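Defensin (Pachyrhizus erosus, PDB 3PSM) is a dimeric plant defensin of the gamma-thionin family, with antimicrobial and fungicidal activity. Local coordinates at residues T2-A7 with R40-R45; F15-C20 with G33-D38. One frame throughout, in Å; residues are numbered along the deposited sequence.

In the fold
The chain folds as a three-stranded antiparallel sheet with one helix, 17-27, packed on it. Contact 1 pairs strand 2-6 at one edge of the sheet with the central strand 41-46; contact 2 sets the first turn of the helix against the other edge strand, 32-35. Their centres lie about 10 Å apart, and contact 2 is nested within the loop that contact 1 closes. The disulfide Cys20–Cys41 joins them directly. On the sheet face that carries Glu4, a salt bridge from Glu4 OE2 to Arg34 NH2 (2.8 Å) spans from one edge strand to the other. The second subunit of the dimer reaches contact 2 but does not touch the segments of contact 1.

Contact 1 (T2-A7 with R40-R45); sequences TCENLA and RCWCTR
The indole of Trp42 carries Leu6 on one face: CD2 sits 3.6 Å from the centroid of the five-membered ring, 22° off its normal, in a CH-pi contact. Arg36 makes a cation-pi contact on the opposite face, while the Glu4 carbonyl lies at the ring edge. Leu6 uses its other methyl, CD1, over one face of the Arg40 guanidinium, whose NE pairs with Asp38, the residue that also accepts from Trp42 NE1. Farther along, the Arg45 guanidinium has Cys3 CB over one face, 3.6 Å from NH2, and Asn5 CB at its edge. CG of Arg45 is wedged between its own backbone N and carbonyl carbon (chi1 68°), and the extended chain beyond carries the guanidinium across to strand 2-6. The backbones form the antiparallel ladder of the defensin sheet. Cys3 and Arg45 exchange two bonds, as do Asn5 and Cys43, with Cys43 N to Asn5 O at 2.8 Å; Ala7 N to Cys41 O, nearly straight at 176°, ends the series. Ala7 CB rests 3.8 Å from Cys41 SG and 3.9 Å from Cys43 SG, the sulfurs that cross to helix 17-27. On the Glu4 face, one water donates to Glu4 OE1 (2.7 Å) and to Trp42 O and accepts from Thr44 OG1 (2.7 Å), while Glu4 OE2 pairs with Arg34.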
loop_
_atom_site.group_PDB
_atom_site.type_symbol
_atom_site.label_atom_id
_atom_site.label_comp_id
_atom_site.label_asym_id
_atom_site.label_seq_id
_atom_site.Cartn_x
_atom_site.Cartn_y
_atom_site.Cartn_z
ATOM N N THR A 2 -2.996 -19.045 -2.276
ATOM C CA THR A 2 -2.029 -17.987 -2.193
ATOM C C THR A 2 -0.856 -18.435 -1.326
ATOM O O THR A 2 -0.864 -19.432 -0.636
ATOM C CB THR A 2 -2.552 -16.698 -1.561
ATOM O OG1 THR A 2 -2.876 -16.975 -0.201
ATOM C CG2 THR A 2 -3.777 -16.166 -2.319
ATOM N N CYS A 3 0.281 -17.757 -1.647
ATOM C CA CYS A 3 1.604 -18.114 -1.189
ATOM C C CYS A 3 2.305 -16.840 -0.765
ATOM O O CYS A 3 2.140 -15.808 -1.462
ATOM C CB CYS A 3 2.463 -18.772 -2.269
ATOM S SG CYS A 3 1.963 -20.456 -2.645
ATOM N N GLU A 4 3.049 -16.882 0.325
ATOM C CA GLU A 4 3.768 -15.726 0.863
ATOM C C GLU A 4 5.258 -16.033 0.853
ATOM O O GLU A 4 5.708 -17.006 1.464
ATOM C CB GLU A 4 3.189 -15.378 2.233
ATOM C CG GLU A 4 3.745 -14.063 2.734
ATOM C CD GLU A 4 3.250 -13.575 4.067
ATOM O OE1 GLU A 4 3.004 -12.374 4.209
ATOM O OE2 GLU A 4 2.994 -14.443 4.952
ATOM N N ASN A 5 6.036 -15.217 0.130
ATOM C CA ASN A 5 7.487 -15.359 0.058
ATOM C C ASN A 5 8.134 -14.002 0.080
ATOM O O ASN A 5 7.467 -12.955 -0.105
ATOM C CB ASN A 5 7.889 -16.124 -1.190
ATOM C CG ASN A 5 7.586 -17.604 -0.950
ATOM O OD1 ASN A 5 8.384 -18.307 -0.338
ATOM N ND2 ASN A 5 6.432 -18.135 -1.292
ATOM N N LEU A 6 9.431 -13.973 0.350
ATOM C CA LEU A 6 10.151 -12.702 0.390
ATOM C C LEU A 6 10.017 -11.949 -0.916
ATOM O O LEU A 6 10.036 -12.508 -2.013
ATOM C CB LEU A 6 11.650 -12.942 0.670
ATOM C CG LEU A 6 11.942 -13.312 2.101
ATOM C CD1 LEU A 6 13.416 -13.770 2.172
ATOM C CD2 LEU A 6 11.723 -12.177 3.087
ATOM N N ALA A 7 9.928 -10.632 -0.821
ATOM C CA ALA A 7 10.067 -9.766 -1.974
ATOM C C ALA A 7 11.387 -10.067 -2.671
ATOM O O ALA A 7 12.381 -10.400 -1.995
ATOM C CB ALA A 7 9.968 -8.323 -1.537
ATOM N N ARG A 40 11.658 -8.011 7.274
ATOM C CA ARG A 40 11.752 -8.129 5.822
ATOM C C ARG A 40 10.344 -8.041 5.223
ATOM O O ARG A 40 9.331 -8.238 5.892
ATOM C CB ARG A 40 12.386 -9.457 5.418
ATOM C CG ARG A 40 13.858 -9.506 5.855
ATOM C CD ARG A 40 14.568 -10.731 5.306
ATOM N NE ARG A 40 13.985 -11.899 5.937
ATOM C CZ ARG A 40 14.482 -13.119 5.893
ATOM N NH1 ARG A 40 15.590 -13.328 5.216
ATOM N NH2 ARG A 40 13.815 -14.104 6.525
ATOM N N CYS A 41 10.329 -7.685 3.938
ATOM C CA CYS A 41 9.111 -7.524 3.167
ATOM C C CYS A 41 8.743 -8.827 2.485
ATOM O O CYS A 41 9.556 -9.416 1.760
ATOM C CB CYS A 41 9.349 -6.437 2.108
ATOM S SG CYS A 41 8.009 -6.213 0.909
ATOM N N TRP A 42 7.530 -9.296 2.746
ATOM C CA TRP A 42 6.978 -10.520 2.204
ATOM C C TRP A 42 5.763 -10.176 1.348
ATOM O O TRP A 42 4.865 -9.467 1.763
ATOM C CB TRP A 42 6.521 -11.452 3.343
ATOM C CG TRP A 42 7.675 -12.002 4.160
ATOM C CD1 TRP A 42 8.440 -11.320 5.070
ATOM C CD2 TRP A 42 8.150 -13.352 4.144
ATOM N NE1 TRP A 42 9.373 -12.204 5.582
ATOM C CE2 TRP A 42 9.231 -13.431 5.049
ATOM C CE3 TRP A 42 7.796 -14.505 3.431
ATOM C CZ2 TRP A 42 9.940 -14.594 5.253
ATOM C CZ3 TRP A 42 8.518 -15.677 3.680
ATOM C CH2 TRP A 42 9.556 -15.694 4.590
ATOM N N CYS A 43 5.768 -10.718 0.117
ATOM C CA CYS A 43 4.692 -10.538 -0.789
ATOM C C CYS A 43 3.814 -11.796 -0.828
ATOM O O CYS A 43 4.310 -12.935 -0.786
ATOM C CB CYS A 43 5.162 -10.288 -2.235
ATOM S SG CYS A 43 6.277 -8.898 -2.486
ATOM N N THR A 44 2.535 -11.592 -0.985
ATOM C CA THR A 44 1.549 -12.649 -1.251
ATOM C C THR A 44 1.177 -12.640 -2.718
ATOM O O THR A 44 0.930 -11.590 -3.291
ATOM C CB THR A 44 0.304 -12.448 -0.376
ATOM O OG1 THR A 44 0.712 -12.537 1.000
ATOM C CG2 THR A 44 -0.739 -13.515 -0.597
ATOM N N ARG A 45 1.131 -13.829 -3.308
ATOM C CA ARG A 45 0.795 -14.017 -4.705
ATOM C C ARG A 45 -0.149 -15.202 -4.878
ATOM O O ARG A 45 -0.207 -16.104 -4.060
ATOM C CB ARG A 45 2.058 -14.305 -5.506
ATOM C CG ARG A 45 2.690 -15.665 -5.173
ATOM C CD ARG A 45 3.861 -15.932 -6.150
ATOM N NE ARG A 45 4.358 -17.224 -5.620
ATOM C CZ ARG A 45 5.082 -17.512 -4.554
ATOM N NH1 ARG A 45 5.410 -16.420 -3.920
ATOM N NH2 ARG A 45 5.362 -18.797 -4.326
HETATM O O HOH W 1 2.306 -10.706 2.267
#

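Contact 2 (F15-C20 with G33-D38); sequences FTDGSC and GRCRDD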
loop_
_atom_site.group_PDB
_atom_site.type_symbol
_atom_site.label_atom_id
_atom_site.label_comp_id
_atom_site.label_asym_id
_atom_site.label_seq_id
_atom_site.Cartn_x
_atom_site.Cartn_y
_atom_site.Cartn_z
ATOM N N PHE A 15 10.266 -1.714 7.719
ATOM C CA PHE A 15 9.742 -1.034 8.894
ATOM C C PHE A 15 8.274 -0.717 8.796
ATOM O O PHE A 15 7.623 -0.607 9.811
ATOM C CB PHE A 15 10.512 0.263 9.148
ATOM C CG PHE A 15 11.946 0.048 9.532
ATOM C CD1 PHE A 15 12.971 0.515 8.722
ATOM C CD2 PHE A 15 12.312 -0.621 10.680
ATOM C CE1 PHE A 15 14.305 0.339 9.082
ATOM C CE2 PHE A 15 13.635 -0.784 11.001
ATOM C CZ PHE A 15 14.642 -0.330 10.229
ATOM N N THR A 16 7.751 -0.492 7.599
ATOM C CA THR A 16 6.363 -0.096 7.397
ATOM C C THR A 16 5.701 -1.072 6.456
ATOM O O THR A 16 6.234 -1.385 5.387
ATOM C CB THR A 16 6.219 1.353 6.933
ATOM O OG1 THR A 16 6.610 1.448 5.560
ATOM C CG2 THR A 16 7.023 2.297 7.826
ATOM N N ASP A 17 4.498 -1.530 6.841
ATOM C CA ASP A 17 3.754 -2.377 5.912
ATOM C C ASP A 17 3.416 -1.629 4.653
ATOM O O ASP A 17 3.406 -2.242 3.562
ATOM C CB ASP A 17 2.488 -2.905 6.573
ATOM C CG ASP A 17 2.808 -4.052 7.537
ATOM O OD1 ASP A 17 3.911 -4.493 7.687
ATOM O OD2 ASP A 17 1.802 -4.598 8.096
ATOM N N GLY A 18 3.148 -0.319 4.710
ATOM C CA GLY A 18 2.855 0.395 3.482
ATOM C C GLY A 18 3.966 0.353 2.493
ATOM O O GLY A 18 3.768 0.187 1.287
ATOM N N SER A 19 5.241 0.478 2.943
ATOM C CA SER A 19 6.356 0.422 2.015
ATOM C C SER A 19 6.402 -0.955 1.301
ATOM O O SER A 19 6.688 -1.029 0.093
ATOM C CB SER A 19 7.681 0.680 2.690
ATOM O OG SER A 19 8.072 -0.329 3.612
ATOM N N CYS A 20 6.134 -2.016 2.039
ATOM C CA CYS A 20 6.175 -3.349 1.459
ATOM C C CYS A 20 5.001 -3.629 0.575
ATOM O O CYS A 20 5.137 -4.211 -0.516
ATOM C CB CYS A 20 6.270 -4.375 2.594
ATOM S SG CYS A 20 6.329 -6.086 2.059
ATOM N N GLY A 33 1.652 -6.923 0.231
ATOM C CA GLY A 33 2.859 -7.113 0.989
ATOM C C GLY A 33 2.703 -6.664 2.427
ATOM O O GLY A 33 1.910 -5.774 2.728
ATOM N N ARG A 34 3.546 -7.233 3.283
ATOM C CA ARG A 34 3.639 -6.821 4.669
ATOM C C ARG A 34 5.049 -7.091 5.177
ATOM O O ARG A 34 5.718 -8.030 4.709
ATOM C CB ARG A 34 2.639 -7.527 5.567
ATOM C CG ARG A 34 2.877 -9.038 5.606
ATOM C CD ARG A 34 2.041 -9.712 6.641
ATOM N NE ARG A 34 2.225 -11.157 6.579
ATOM C CZ ARG A 34 1.900 -11.989 7.562
ATOM N NH1 ARG A 34 1.401 -11.531 8.698
ATOM N NH2 ARG A 34 2.118 -13.276 7.309
ATOM N N CYS A 35 5.467 -6.332 6.165
ATOM C CA CYS A 35 6.670 -6.762 6.921
ATOM C C CYS A 35 6.292 -7.892 7.856
ATOM O O CYS A 35 5.196 -7.960 8.383
ATOM C CB CYS A 35 7.203 -5.628 7.773
ATOM S SG CYS A 35 7.489 -4.056 6.892
ATOM N N ARG A 36 7.210 -8.790 8.087
ATOM C CA ARG A 36 7.039 -9.808 9.120
ATOM C C ARG A 36 7.993 -9.522 10.272
ATOM O O ARG A 36 8.698 -8.508 10.289
ATOM C CB ARG A 36 7.094 -11.246 8.546
ATOM C CG ARG A 36 5.864 -11.488 7.668
ATOM C CD ARG A 36 5.765 -12.831 7.044
ATOM N NE ARG A 36 5.596 -13.874 8.021
ATOM C CZ ARG A 36 6.239 -14.969 8.166
ATOM N NH1 ARG A 36 7.240 -15.346 7.333
ATOM N NH2 ARG A 36 5.923 -15.806 9.164
ATOM N N ASP A 37 8.036 -10.376 11.264
ATOM C CA ASP A 37 8.778 -10.146 12.494
ATOM C C ASP A 37 10.273 -10.258 12.312
ATOM O O ASP A 37 11.036 -9.914 13.232
ATOM C CB ASP A 37 8.300 -11.102 13.582
ATOM C CG ASP A 37 8.521 -12.570 13.332
ATOM O OD1 ASP A 37 8.376 -13.355 14.274
ATOM O OD2 ASP A 37 8.774 -12.979 12.196
ATOM N N ASP A 38 10.710 -10.622 11.147
ATOM C CA ASP A 38 12.078 -10.593 10.626
ATOM C C ASP A 38 12.522 -9.255 10.028
ATOM O O ASP A 38 13.659 -9.115 9.552
ATOM C CB ASP A 38 12.331 -11.682 9.581
ATOM C CG ASP A 38 11.444 -11.550 8.355
ATOM O OD1 ASP A 38 11.624 -12.345 7.448
ATOM O OD2 ASP A 38 10.566 -10.641 8.315
HETATM O O HOH W 2 2.993 -6.846 9.442
#
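With chi1 of -77°, Asp17 holds CG beside its own backbone N, and from there OD1 reaches strand 32-35 to accept from Cys35 N at 2.8 Å. The N-H comes from above the carboxylate, 47° out of its plane. Cys20 turns the other way: SG is anti to its backbone N (chi1 180°) and lies against the strand backbone, 3.2 Å from Arg34 N, before continuing into the disulfide with Cys41. Cys35 SG lies against the residue before the helix, 3.3 Å from Thr16 O, and bonds to Cys14. The Asp17 and Arg34 side chains run side by side, pointing the same way, but their charged ends do not meet; the Arg34 guanidinium pairs with Glu4.

These contacts belong to the cysteine-stabilised alpha-beta motif, in which two cysteines one turn apart on the helix, Cys20 and Cys24, are tied to Cys41 and Cys43 of the last strand. The Gly33-Arg34-Cys35 sequence opens the gamma-core of defensins. Gly33 has no side chain to hold the helix off, and its CA lies 5.0 Å from Cys20 CA; its N donates to Asp21. Thr16 is the N-cap: its OG1 accepts from Ser19 N at 3.1 Å, while Ser19 OG donates back to Thr16 O at 2.8 Å. The first-turn N-H groups of Asp17 and Gly18 are bound by the carboxylate of Asp37 of the second subunit, an anion that the helix N-terminus would be expected to favour. A water lies 2.9 Å from Asp17 OD2 and 2.7 Å from Cys35 O, spanning from the helix start to the strand.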